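Local atomic coordinates of penicillin-binding protein 1A (Mycobacterium tuberculosis, PDB entry 5CXW), a protein that cross-links peptidoglycan peptides through a penicillin-sensitive transpeptidase domain, the part of this two-domain cell-wall synthase modelled here with penicillin V bound. Residues A[72-77]-A[210-215]; A[65-70]-A[217-222]; A[304-309]-A[328-333]. All coordinates share one frame; numbering follows the deposited sequence.

Overall arrangement
Contacts 1 and 2 share helix 211-222 and lie in the core, on neighbouring strands 74-78 and 60-67 of one antiparallel five-stranded sheet; their centres are about 8 Å apart. Both are apolar across the interface: contact 1 through one branched side chain reaching an edge strand, contact 2 through small residues that let helix and turn come close. Contact 3 reaches the same sheet at strand 303-312 but lies farther from the centre, still largely buried though K304 and part of the loop are partly exposed. Its apolar packing lies beside a K304-D305 salt bridge within the strand, while W307 and V309 pack back onto helix 211-222.

Contact 1 (A[72-77]-A[210-215]); sequences GAVRAY and RVIDMA
I212 meets both V74 and Y77 with one atom, the terminal methyl CD1 of its longer branch. With CG1 trans to the backbone nitrogen (chi1 -176°), the branch points away from the first turn of helix 211-222 and toward edge strand 74-78. The backbones stay well apart, with the CA atoms of Y77 and I212 8.6 Å from each other, and nothing but side chain bridges them. CD1 lies 4.3 Å from V74 CG2 and 4.3 Å from Y77 CE1, the two partners set roughly at a right angle round the methyl, which approaches the ring obliquely. The tyrosine ring itself is held by its surroundings: its hydroxyl hydrogen-bonds to D87 and Q90, and F232 meets it edge-to-face.

The shorter branch of I212 has a different neighbour. Its CG2 rests over one face of the R210 guanidinium, 3.9 Å above the plane and toward the rim. R210 in turn grips D213 side-on with two nitrogens: NE meets D213 OD2 at 2.9 Å from above the carboxylate plane, and NH2 makes a salt bridge of 2.9 Å to OD1 on its syn side but tilted, leaving the two flat groups not coplanar. R210 is the N-cap residue, and D213, three residues on, also takes its backbone N-H, with the anti lone pair of OD2 at 3.1 Å. Q90 and A179 supply further bonds to the pair.

The division of labour is clear: contact with the strand is purely van der Waals and small, 91 Å² in total, while the salt bridge of the helical segment stays within the helix start. Paired in this way, R210 and D213 probably offer I212 a largely neutralised polar neighbour, and the directional bonds that fix Y77 come from elsewhere.

Contact 2 (A[65-70]-A[217-222]); sequences VSIDPH and AYATLA
With chi1 at -74°, I67 has CG1 beside its backbone N and CG2 anti to that nitrogen, and this places CG2 against helix 211-222, where it touches A219 CB at 3.9 Å. P69 needs no such choice: its ring is turned to the helix by the backbone of the turn that holds D68, P69 and H70, and it does most of the packing.

The proline sits across the two alanines that share one face of the last helical turn. Its CG is 3.6 Å from A222 CB and 4.1 Å from A219 CB, while P69 CB lies 3.5 Å from A219 O. Because both helix residues carry only a methyl group, the backbones can approach closely; the CA atoms of P69 and A219 are just 4.6 Å apart. No hydrogen bond joins the segments; the contact is van der Waals packing.

The bend that presents P69 is shaped on its far side. The CB of D68 points away from the helix, and OD1 accepts the backbone N-H of H70 at 2.9 Å, from above the carboxylate plane, forming an Asx turn around the proline. The other oxygen, OD2, is engaged by a salt bridge to R75 of the adjoining strand.

A217, Y218 and L221 touch helix 100-109, Y218 and L221 also strand 303-312; from the sheet, V65 and I67 pack on A215. Helix 211-222 lies buried between the sheet and helix 100-109, which begins just after S97, probably the acylated serine. This is the central layering of the transpeptidase fold that penicillin-binding proteins share with the serine beta-lactamases.

Contact 3 (A[304-309]-A[328-333]); sequences KDAWMV and EPLVTA. With PEG (di(hydroxyethyl)ether), chain D.
Strand 303-312 belongs to the five-stranded sheet of the transpeptidase domain, and at its start it is covered by L330 from the loop between strand 315-323 and helix 343-356. L330 does the work with its CD2 methyl, which lies 3.7 Å from K304 O and 3.9 Å from A306 CB. Leucine CG trans to the backbone N (chi1 -175°) lets the side chain reach in over the strand.

The CB of K304 points away from the loop. Bends at chi3 and chi4 curl the chain round to D305, so that NZ salt-bridges D305 OD1 at 2.8 Å on the oxygen's syn lone pair. Q94 accepts from the same nitrogen, as does O2 of a di(hydroxyethyl)ether molecule, probably from crystallisation, 3.0 Å from K304 NZ. D305 is fastened further by T295 and W320, linking it to both flanking strands.

The A306 side chain is about 7 Å from the bound penicillin derivative and about 11 Å from the side chain of S97, probably the acylated serine. L330 packs on the start of a strand next to strand 289-296, which probably carries the KTG-type motif (K291) of the active-site wall in penicillin-binding transpeptidases.

Contact 1 (A[72-77]-A[210-215])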
ATOM      1  N   GLY A  72       2.912 -13.637   3.768  1.00 14.20           N
ATOM      2  CA  GLY A  72       2.313 -12.630   4.684  1.00 14.05           C
ATOM      3  C   GLY A  72       3.228 -12.154   5.778  1.00 13.65           C
ATOM      4  O   GLY A  72       2.831 -11.306   6.595  1.00 13.78           O
ATOM      5  N   ALA A  73       4.465 -12.657   5.822  1.00 13.52           N
ATOM      6  CA  ALA A  73       5.419 -12.292   6.893  1.00 13.69           C
ATOM      7  C   ALA A  73       5.815 -10.829   6.807  1.00 13.19           C
ATOM      8  O   ALA A  73       6.115 -10.320   5.735  1.00 13.10           O
ATOM      9  CB  ALA A  73       6.639 -13.192   6.802  1.00 14.05           C
ATOM     10  N   VAL A  74       5.781 -10.141   7.937  1.00 13.36           N
ATOM     11  CA  VAL A  74       6.239  -8.778   7.993  1.00 13.69           C
ATOM     12  C   VAL A  74       7.761  -8.752   8.108  1.00 13.90           C
ATOM     13  O   VAL A  74       8.359  -9.175   9.126  1.00 14.92           O
ATOM     14  CB  VAL A  74       5.559  -7.965   9.109  1.00 13.70           C
ATOM     15  CG1 VAL A  74       6.186  -6.519   9.128  1.00 14.07           C
ATOM     16  CG2 VAL A  74       4.056  -7.945   8.990  1.00 13.72           C
ATOM     17  N   ARG A  75       8.406  -8.235   7.065  1.00 13.69           N
ATOM     18  CA  ARG A  75       9.850  -8.179   6.966  1.00 14.01           C
ATOM     19  C   ARG A  75      10.478  -6.894   7.466  1.00 14.32           C
ATOM     20  O   ARG A  75      11.668  -6.881   7.852  1.00 15.00           O
ATOM     21  CB  ARG A  75      10.321  -8.420   5.538  1.00 14.06           C
ATOM     22  CG  ARG A  75       9.870  -9.749   4.968  1.00 14.30           C
ATOM     23  CD  ARG A  75      10.371 -10.886   5.841  1.00 15.23           C
ATOM     24  NE  ARG A  75      10.151 -12.181   5.185  1.00 15.15           N
ATOM     25  CZ  ARG A  75      10.030 -13.356   5.847  1.00 15.84           C
ATOM     26  NH1 ARG A  75      10.133 -13.440   7.182  1.00 15.94           N
ATOM     27  NH2 ARG A  75       9.823 -14.491   5.158  1.00 15.71           N
ATOM     28  N   ALA A  76       9.752  -5.784   7.345  1.00 14.05           N
ATOM     29  CA  ALA A  76      10.230  -4.511   7.825  1.00 14.37           C
ATOM     30  C   ALA A  76       9.017  -3.719   8.287  1.00 13.90           C
ATOM     31  O   ALA A  76       7.964  -3.785   7.684  1.00 13.71           O
ATOM     32  CB  ALA A  76      10.941  -3.737   6.725  1.00 14.48           C
ATOM     33  N   TYR A  77       9.200  -2.963   9.343  1.00 14.61           N
ATOM     34  CA  TYR A  77       8.092  -2.239   9.987  1.00 14.81           C
ATOM     35  C   TYR A  77       8.656  -1.052  10.759  1.00 15.67           C
ATOM     36  O   TYR A  77       9.358  -1.224  11.797  1.00 16.64           O
ATOM     37  CB  TYR A  77       7.356  -3.183  10.960  1.00 15.05           C
ATOM     38  CG  TYR A  77       6.073  -2.648  11.553  1.00 14.71           C
ATOM     39  CD1 TYR A  77       4.870  -2.808  10.888  1.00 14.39           C
ATOM     40  CD2 TYR A  77       6.065  -1.961  12.779  1.00 15.51           C
ATOM     41  CE1 TYR A  77       3.682  -2.351  11.413  1.00 14.57           C
ATOM     42  CE2 TYR A  77       4.888  -1.505  13.313  1.00 15.75           C
ATOM     43  CZ  TYR A  77       3.694  -1.712  12.620  1.00 15.30           C
ATOM     44  OH  TYR A  77       2.558  -1.261  13.163  1.00 15.84           O
ATOM     45  N   ARG A 210      -4.722   1.699   6.645  1.00 12.02           N
ATOM     46  CA  ARG A 210      -3.391   1.720   7.313  1.00 12.27           C
ATOM     47  C   ARG A 210      -2.310   1.373   6.289  1.00 11.84           C
ATOM     48  O   ARG A 210      -2.545   0.656   5.311  1.00 10.85           O
ATOM     49  CB  ARG A 210      -3.346   0.681   8.415  1.00 13.04           C
ATOM     50  CG  ARG A 210      -4.440   0.808   9.479  1.00 13.74           C
ATOM     51  CD  ARG A 210      -4.419  -0.364  10.470  1.00 14.72           C
ATOM     52  NE  ARG A 210      -4.896  -1.581   9.801  1.00 14.69           N
ATOM     53  CZ  ARG A 210      -4.846  -2.817  10.296  1.00 15.49           C
ATOM     54  NH1 ARG A 210      -4.401  -3.044  11.514  1.00 16.19           N
ATOM     55  NH2 ARG A 210      -5.358  -3.824   9.575  1.00 14.91           N
ATOM     56  N   VAL A 211      -1.093   1.820   6.592  1.00 11.82           N
ATOM     57  CA  VAL A 211       0.065   1.510   5.773  1.00 11.73           C
ATOM     58  C   VAL A 211       0.223  -0.016   5.704  1.00 11.66           C
ATOM     59  O   VAL A 211       0.510  -0.569   4.626  1.00 11.23           O
ATOM     60  CB  VAL A 211       1.319   2.174   6.372  1.00 12.10           C
ATOM     61  CG1 VAL A 211       2.597   1.759   5.665  1.00 12.22           C
ATOM     62  CG2 VAL A 211       1.245   3.695   6.337  1.00 12.08           C
ATOM     63  N   ILE A 212       0.036  -0.732   6.842  1.00 11.99           N
ATOM     64  CA  ILE A 212       0.120  -2.189   6.775  1.00 12.08           C
ATOM     65  C   ILE A 212      -0.902  -2.818   5.842  1.00 11.64           C
ATOM     66  O   ILE A 212      -0.561  -3.763   5.130  1.00 11.78           O
ATOM     67  CB  ILE A 212       0.117  -2.880   8.176  1.00 13.12           C
ATOM     68  CG1 ILE A 212       0.298  -4.397   8.044  1.00 13.46           C
ATOM     69  CG2 ILE A 212      -1.136  -2.524   9.000  1.00 13.45           C
ATOM     70  CD1 ILE A 212       0.937  -4.985   9.317  1.00 14.15           C
ATOM     71  N   ASP A 213      -2.120  -2.273   5.781  1.00 11.41           N
ATOM     72  CA  ASP A 213      -3.160  -2.778   4.876  1.00 11.25           C
ATOM     73  C   ASP A 213      -2.698  -2.624   3.428  1.00 10.35           C
ATOM     74  O   ASP A 213      -2.874  -3.507   2.634  1.00  9.72           O
ATOM     75  CB  ASP A 213      -4.473  -1.968   5.013  1.00 11.63           C
ATOM     76  CG  ASP A 213      -5.195  -2.213   6.347  1.00 12.86           C
ATOM     77  OD1 ASP A 213      -5.410  -3.395   6.695  1.00 13.87           O
ATOM     78  OD2 ASP A 213      -5.633  -1.221   6.982  1.00 13.32           O
ATOM     79  N   MET A 214      -2.120  -1.480   3.103  1.00 10.23           N
ATOM     80  CA  MET A 214      -1.683  -1.235   1.713  1.00 10.10           C
ATOM     81  C   MET A 214      -0.533  -2.211   1.305  1.00 10.13           C
ATOM     82  O   MET A 214      -0.558  -2.788   0.222  1.00  9.89           O
ATOM     83  CB  MET A 214      -1.246   0.214   1.502  1.00 10.33           C
ATOM     84  CG  MET A 214      -2.387   1.217   1.581  1.00 10.63           C
ATOM     85  SD  MET A 214      -3.660   0.967   0.325  1.00 10.71           S
ATOM     86  CE  MET A 214      -2.787   1.533  -1.109  1.00 11.35           C
ATOM     87  N   ALA A 215       0.427  -2.430   2.213  1.00 10.49           N
ATOM     88  CA  ALA A 215       1.499  -3.348   1.923  1.00 10.52           C
ATOM     89  C   ALA A 215       0.958  -4.753   1.709  1.00 10.27           C
ATOM     90  O   ALA A 215       1.372  -5.480   0.763  1.00 10.44           O
ATOM     91  CB  ALA A 215       2.539  -3.347   3.029  1.00 11.14           C
TER

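Contact 2 (A[65-70]-A[217-222])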
ATOM      1  N   VAL A  65       6.038  -0.291   5.773  1.00 12.33           N
ATOM      2  CA  VAL A  65       5.782  -1.709   6.039  1.00 12.35           C
ATOM      3  C   VAL A  65       6.133  -2.530   4.810  1.00 12.42           C
ATOM      4  O   VAL A  65       5.712  -2.183   3.697  1.00 11.68           O
ATOM      5  CB  VAL A  65       4.309  -1.947   6.406  1.00 12.53           C
ATOM      6  CG1 VAL A  65       4.088  -3.439   6.721  1.00 12.71           C
ATOM      7  CG2 VAL A  65       3.941  -1.107   7.599  1.00 12.88           C
ATOM      8  N   SER A  66       6.952  -3.587   5.004  1.00 12.60           N
ATOM      9  CA  SER A  66       7.319  -4.475   3.952  1.00 12.86           C
ATOM     10  C   SER A  66       6.836  -5.879   4.306  1.00 12.90           C
ATOM     11  O   SER A  66       7.135  -6.365   5.455  1.00 13.50           O
ATOM     12  CB  SER A  66       8.836  -4.524   3.807  1.00 13.46           C
ATOM     13  OG  SER A  66       9.378  -3.243   3.472  1.00 14.66           O
ATOM     14  N   ILE A  67       6.138  -6.510   3.366  1.00 12.50           N
ATOM     15  CA  ILE A  67       5.574  -7.842   3.546  1.00 12.85           C
ATOM     16  C   ILE A  67       6.053  -8.800   2.454  1.00 12.97           C
ATOM     17  O   ILE A  67       6.164  -8.428   1.267  1.00 12.91           O
ATOM     18  CB  ILE A  67       4.043  -7.734   3.521  1.00 13.05           C
ATOM     19  CG1 ILE A  67       3.593  -7.112   4.872  1.00 13.81           C
ATOM     20  CG2 ILE A  67       3.374  -9.103   3.380  1.00 13.01           C
ATOM     21  CD1 ILE A  67       2.161  -6.726   4.939  1.00 14.65           C
ATOM     22  N   ASP A  68       6.376 -10.024   2.867  1.00 13.21           N
ATOM     23  CA  ASP A  68       6.702 -11.122   1.975  1.00 13.38           C
ATOM     24  C   ASP A  68       5.429 -11.673   1.305  1.00 13.30           C
ATOM     25  O   ASP A  68       4.586 -12.275   1.970  1.00 13.17           O
ATOM     26  CB  ASP A  68       7.402 -12.207   2.778  1.00 14.05           C
ATOM     27  CG  ASP A  68       7.916 -13.352   1.927  1.00 14.85           C
ATOM     28  OD1 ASP A  68       7.558 -13.462   0.737  1.00 14.84           O
ATOM     29  OD2 ASP A  68       8.709 -14.143   2.528  1.00 15.93           O
ATOM     30  N   PRO A  69       5.252 -11.467  -0.023  1.00 13.16           N
ATOM     31  CA  PRO A  69       4.062 -11.988  -0.660  1.00 13.30           C
ATOM     32  C   PRO A  69       3.896 -13.505  -0.634  1.00 14.29           C
ATOM     33  O   PRO A  69       2.781 -14.035  -0.860  1.00 14.01           O
ATOM     34  CB  PRO A  69       4.208 -11.487  -2.134  1.00 13.34           C
ATOM     35  CG  PRO A  69       5.104 -10.274  -2.024  1.00 12.96           C
ATOM     36  CD  PRO A  69       6.108 -10.773  -1.005  1.00 12.87           C
ATOM     37  N   HIS A  70       5.011 -14.218  -0.432  1.00 14.85           N
ATOM     38  CA  HIS A  70       4.927 -15.680  -0.366  1.00 16.60           C
ATOM     39  C   HIS A  70       4.136 -16.202   0.833  1.00 16.07           C
ATOM     40  O   HIS A  70       3.674 -17.363   0.836  1.00 16.28           O
ATOM     41  CB  HIS A  70       6.310 -16.327  -0.369  1.00 18.39           C
ATOM     42  CG  HIS A  70       7.200 -15.870  -1.481  1.00 20.96           C
ATOM     43  ND1 HIS A  70       8.572 -15.765  -1.338  1.00 24.57           N
ATOM     44  CD2 HIS A  70       6.946 -15.582  -2.762  1.00 22.86           C
ATOM     45  CE1 HIS A  70       9.102 -15.358  -2.476  1.00 24.00           C
ATOM     46  NE2 HIS A  70       8.135 -15.242  -3.359  1.00 23.91           N
ATOM     47  N   ALA A 217      -2.263  -5.678   0.865  1.00  9.78           N
ATOM     48  CA  ALA A 217      -3.064  -5.783  -0.340  1.00  9.63           C
ATOM     49  C   ALA A 217      -2.214  -5.841  -1.620  1.00  9.53           C
ATOM     50  O   ALA A 217      -2.510  -6.607  -2.552  1.00  9.44           O
ATOM     51  CB  ALA A 217      -4.115  -4.643  -0.414  1.00  9.33           C
ATOM     52  N   TYR A 218      -1.180  -5.033  -1.676  1.00  9.54           N
ATOM     53  CA  TYR A 218      -0.247  -5.052  -2.827  1.00 10.02           C
ATOM     54  C   TYR A 218       0.569  -6.382  -2.836  1.00  9.98           C
ATOM     55  O   TYR A 218       0.854  -6.948  -3.906  1.00 10.29           O
ATOM     56  CB  TYR A 218       0.651  -3.851  -2.832  1.00  9.95           C
ATOM     57  CG  TYR A 218       0.102  -2.584  -3.419  1.00  9.65           C
ATOM     58  CD1 TYR A 218      -1.177  -2.101  -3.075  1.00  9.71           C
ATOM     59  CD2 TYR A 218       0.861  -1.804  -4.300  1.00  9.98           C
ATOM     60  CE1 TYR A 218      -1.651  -0.897  -3.593  1.00  9.28           C
ATOM     61  CE2 TYR A 218       0.426  -0.602  -4.764  1.00  9.90           C
ATOM     62  CZ  TYR A 218      -0.830  -0.141  -4.413  1.00  9.85           C
ATOM     63  OH  TYR A 218      -1.319   1.086  -4.902  1.00 10.49           O
ATOM     64  N   ALA A 219       0.822  -6.962  -1.636  1.00 10.16           N
ATOM     65  CA  ALA A 219       1.440  -8.314  -1.562  1.00 10.20           C
ATOM     66  C   ALA A 219       0.554  -9.354  -2.261  1.00 10.06           C
ATOM     67  O   ALA A 219       1.039 -10.230  -2.967  1.00 10.24           O
ATOM     68  CB  ALA A 219       1.786  -8.671  -0.135  1.00 10.53           C
ATOM     69  N   THR A 220      -0.764  -9.234  -2.119  1.00  9.86           N
ATOM     70  CA  THR A 220      -1.671 -10.153  -2.760  1.00  9.93           C
ATOM     71  C   THR A 220      -1.532 -10.054  -4.281  1.00  9.96           C
ATOM     72  O   THR A 220      -1.546 -11.079  -5.000  1.00  9.94           O
ATOM     73  CB  THR A 220      -3.116  -9.865  -2.289  1.00  9.82           C
ATOM     74  OG1 THR A 220      -3.197 -10.094  -0.878  1.00 10.68           O
ATOM     75  CG2 THR A 220      -4.149 -10.713  -2.991  1.00 10.18           C
ATOM     76  N   LEU A 221      -1.406  -8.819  -4.771  1.00  9.87           N
ATOM     77  CA  LEU A 221      -1.136  -8.611  -6.190  1.00  9.99           C
ATOM     78  C   LEU A 221       0.193  -9.254  -6.619  1.00 10.29           C
ATOM     79  O   LEU A 221       0.247  -9.950  -7.654  1.00 10.28           O
ATOM     80  CB  LEU A 221      -1.200  -7.138  -6.558  1.00 10.43           C
ATOM     81  CG  LEU A 221      -2.545  -6.446  -6.391  1.00 10.71           C
ATOM     82  CD1 LEU A 221      -2.356  -4.949  -6.558  1.00 11.14           C
ATOM     83  CD2 LEU A 221      -3.542  -6.998  -7.388  1.00 10.98           C
ATOM     84  N   ALA A 222       1.218  -9.035  -5.802  1.00 10.23           N
ATOM     85  CA  ALA A 222       2.587  -9.547  -6.064  1.00 10.70           C
ATOM     86  C   ALA A 222       2.600 -11.069  -6.120  1.00 11.13           C
ATOM     87  O   ALA A 222       3.391 -11.679  -6.858  1.00 11.88           O
ATOM     88  CB  ALA A 222       3.546  -9.046  -5.003  1.00 10.71           C
TER

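Contact 3 (A[304-309]-A[328-333])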
ATOM      1  N   LYS A 304      -1.322  16.809   1.632  1.00 14.47           N
ATOM      2  CA  LYS A 304      -1.471  16.395   2.993  1.00 14.90           C
ATOM      3  C   LYS A 304      -0.758  15.107   3.310  1.00 14.63           C
ATOM      4  O   LYS A 304      -0.019  15.046   4.285  1.00 15.53           O
ATOM      5  CB  LYS A 304      -2.944  16.279   3.384  1.00 15.18           C
ATOM      6  CG  LYS A 304      -3.158  15.888   4.849  1.00 15.89           C
ATOM      7  CD  LYS A 304      -4.593  16.101   5.304  1.00 16.51           C
ATOM      8  CE  LYS A 304      -5.569  15.114   4.644  1.00 15.92           C
ATOM      9  NZ  LYS A 304      -5.512  13.692   5.181  1.00 15.31           N
ATOM     10  N   ASP A 305      -0.953  14.097   2.480  1.00 13.38           N
ATOM     11  CA  ASP A 305      -0.344  12.783   2.642  1.00 13.04           C
ATOM     12  C   ASP A 305       0.301  12.405   1.321  1.00 12.58           C
ATOM     13  O   ASP A 305      -0.217  12.709   0.246  1.00 12.90           O
ATOM     14  CB  ASP A 305      -1.334  11.657   2.941  1.00 13.06           C
ATOM     15  CG  ASP A 305      -2.315  11.980   4.036  1.00 13.31           C
ATOM     16  OD1 ASP A 305      -3.344  12.594   3.746  1.00 14.06           O
ATOM     17  OD2 ASP A 305      -2.026  11.597   5.207  1.00 13.73           O
ATOM     18  N   ALA A 306       1.429  11.741   1.396  1.00 12.12           N
ATOM     19  CA  ALA A 306       2.162  11.328   0.219  1.00 11.76           C
ATOM     20  C   ALA A 306       2.534   9.885   0.349  1.00 11.14           C
ATOM     21  O   ALA A 306       3.022   9.475   1.389  1.00 11.46           O
ATOM     22  CB  ALA A 306       3.362  12.213   0.040  1.00 12.23           C
ATOM     23  N   TRP A 307       2.295   9.092  -0.689  1.00 10.46           N
ATOM     24  CA  TRP A 307       2.482   7.672  -0.660  1.00 10.28           C
ATOM     25  C   TRP A 307       3.291   7.100  -1.836  1.00  9.95           C
ATOM     26  O   TRP A 307       3.147   7.560  -2.988  1.00  9.48           O
ATOM     27  CB  TRP A 307       1.129   6.968  -0.777  1.00 10.25           C
ATOM     28  CG  TRP A 307       0.195   7.086   0.377  1.00 10.57           C
ATOM     29  CD1 TRP A 307      -0.599   8.168   0.707  1.00 10.83           C
ATOM     30  CD2 TRP A 307      -0.007   6.098   1.387  1.00 10.46           C
ATOM     31  NE1 TRP A 307      -1.321   7.866   1.871  1.00 10.90           N
ATOM     32  CE2 TRP A 307      -1.011   6.592   2.271  1.00 10.91           C
ATOM     33  CE3 TRP A 307       0.508   4.802   1.599  1.00 10.60           C
ATOM     34  CZ2 TRP A 307      -1.476   5.865   3.334  1.00 11.16           C
ATOM     35  CZ3 TRP A 307       0.026   4.045   2.682  1.00 10.75           C
ATOM     36  CH2 TRP A 307      -0.954   4.594   3.550  1.00 11.28           C
ATOM     37  N   MET A 308       4.030   6.030  -1.585  1.00  9.96           N
ATOM     38  CA  MET A 308       4.505   5.153  -2.635  1.00  9.99           C
ATOM     39  C   MET A 308       4.337   3.739  -2.140  1.00  9.52           C
ATOM     40  O   MET A 308       4.866   3.383  -1.050  1.00  9.86           O
ATOM     41  CB  MET A 308       5.972   5.402  -2.996  1.00 10.82           C
ATOM     42  CG  MET A 308       6.563   4.464  -4.057  1.00 11.30           C
ATOM     43  SD  MET A 308       5.560   4.433  -5.567  1.00 11.67           S
ATOM     44  CE  MET A 308       6.784   4.761  -6.858  1.00 12.38           C
ATOM     45  N   VAL A 309       3.611   2.922  -2.918  1.00  9.27           N
ATOM     46  CA  VAL A 309       3.418   1.509  -2.617  1.00  9.55           C
ATOM     47  C   VAL A 309       3.820   0.669  -3.810  1.00  9.61           C
ATOM     48  O   VAL A 309       3.431   0.929  -4.916  1.00  9.23           O
ATOM     49  CB  VAL A 309       1.959   1.225  -2.208  1.00  9.56           C
ATOM     50  CG1 VAL A 309       1.838  -0.170  -1.612  1.00  9.90           C
ATOM     51  CG2 VAL A 309       1.447   2.235  -1.250  1.00  9.94           C
ATOM     52  N   GLU A 328      -1.480  20.246   8.397  1.00 33.56           N
ATOM     53  CA  GLU A 328      -0.644  21.298   7.808  1.00 32.70           C
ATOM     54  C   GLU A 328      -0.190  20.796   6.424  1.00 28.64           C
ATOM     55  O   GLU A 328       0.126  19.611   6.280  1.00 27.53           O
ATOM     56  CB  GLU A 328       0.526  21.679   8.734  1.00 37.24           C
ATOM     57  CG  GLU A 328       1.840  20.900   8.633  1.00 40.69           C
ATOM     58  CD  GLU A 328       3.008  21.466   9.484  1.00 46.19           C
ATOM     59  OE1 GLU A 328       2.779  22.358  10.331  1.00 52.95           O
ATOM     60  OE2 GLU A 328       4.191  21.021   9.321  1.00 48.40           O
ATOM     61  N   PRO A 329      -0.187  21.665   5.406  1.00 23.83           N
ATOM     62  CA  PRO A 329       0.370  21.278   4.133  1.00 21.51           C
ATOM     63  C   PRO A 329       1.742  20.649   4.260  1.00 20.45           C
ATOM     64  O   PRO A 329       2.574  21.116   5.035  1.00 20.33           O
ATOM     65  CB  PRO A 329       0.501  22.618   3.410  1.00 21.86           C
ATOM     66  CG  PRO A 329      -0.706  23.367   3.911  1.00 22.78           C
ATOM     67  CD  PRO A 329      -0.722  23.052   5.365  1.00 23.88           C
ATOM     68  N   LEU A 330       1.995  19.648   3.432  1.00 18.11           N
ATOM     69  CA  LEU A 330       3.182  18.874   3.501  1.00 17.97           C
ATOM     70  C   LEU A 330       4.225  19.413   2.529  1.00 17.42           C
ATOM     71  O   LEU A 330       4.014  19.366   1.319  1.00 17.34           O
ATOM     72  CB  LEU A 330       2.818  17.413   3.219  1.00 17.21           C
ATOM     73  CG  LEU A 330       3.881  16.357   3.348  1.00 17.45           C
ATOM     74  CD1 LEU A 330       4.357  16.156   4.785  1.00 18.52           C
ATOM     75  CD2 LEU A 330       3.392  15.040   2.750  1.00 16.38           C
ATOM     76  N   VAL A 331       5.325  19.953   3.050  1.00 17.29           N
ATOM     77  CA  VAL A 331       6.365  20.579   2.226  1.00 17.21           C
ATOM     78  C   VAL A 331       7.750  20.241   2.725  1.00 17.71           C
ATOM     79  O   VAL A 331       7.932  19.878   3.891  1.00 17.81           O
ATOM     80  CB  VAL A 331       6.238  22.137   2.151  1.00 17.83           C
ATOM     81  CG1 VAL A 331       4.936  22.550   1.490  1.00 17.81           C
ATOM     82  CG2 VAL A 331       6.358  22.804   3.572  1.00 18.63           C
ATOM     83  N   THR A 332       8.740  20.420   1.855  1.00 18.00           N
ATOM     84  CA  THR A 332      10.144  20.149   2.208  1.00 19.01           C
ATOM     85  C   THR A 332      10.669  21.354   2.972  1.00 20.42           C
ATOM     86  O   THR A 332       9.998  22.351   3.049  1.00 20.09           O
ATOM     87  CB  THR A 332      11.006  19.904   0.976  1.00 19.06           C
ATOM     88  OG1 THR A 332      11.108  21.082   0.174  1.00 19.48           O
ATOM     89  CG2 THR A 332      10.359  18.781   0.105  1.00 18.18           C
ATOM     90  N   ALA A 333      11.902  21.260   3.452  1.00 21.49           N
ATOM     91  CA  ALA A 333      12.548  22.371   4.171  1.00 23.12           C
ATOM     92  C   ALA A 333      12.715  23.619   3.272  1.00 24.20           C
ATOM     93  O   ALA A 333      12.684  24.745   3.784  1.00 25.79           O
ATOM     94  CB  ALA A 333      13.889  21.914   4.720  1.00 23.69           C
TER
HETATM   95  O2  PEG D 703      -8.212  13.552   6.472  1.00 29.86           O
HETATM   96  C3  PEG D 703      -8.704  12.938   7.656  1.00 29.52           C
HETATM   97  C4  PEG D 703      -8.463  11.459   7.541  1.00 28.64           C
HETATM   98  O4  PEG D 703      -9.693  10.856   7.193  1.00 35.10           O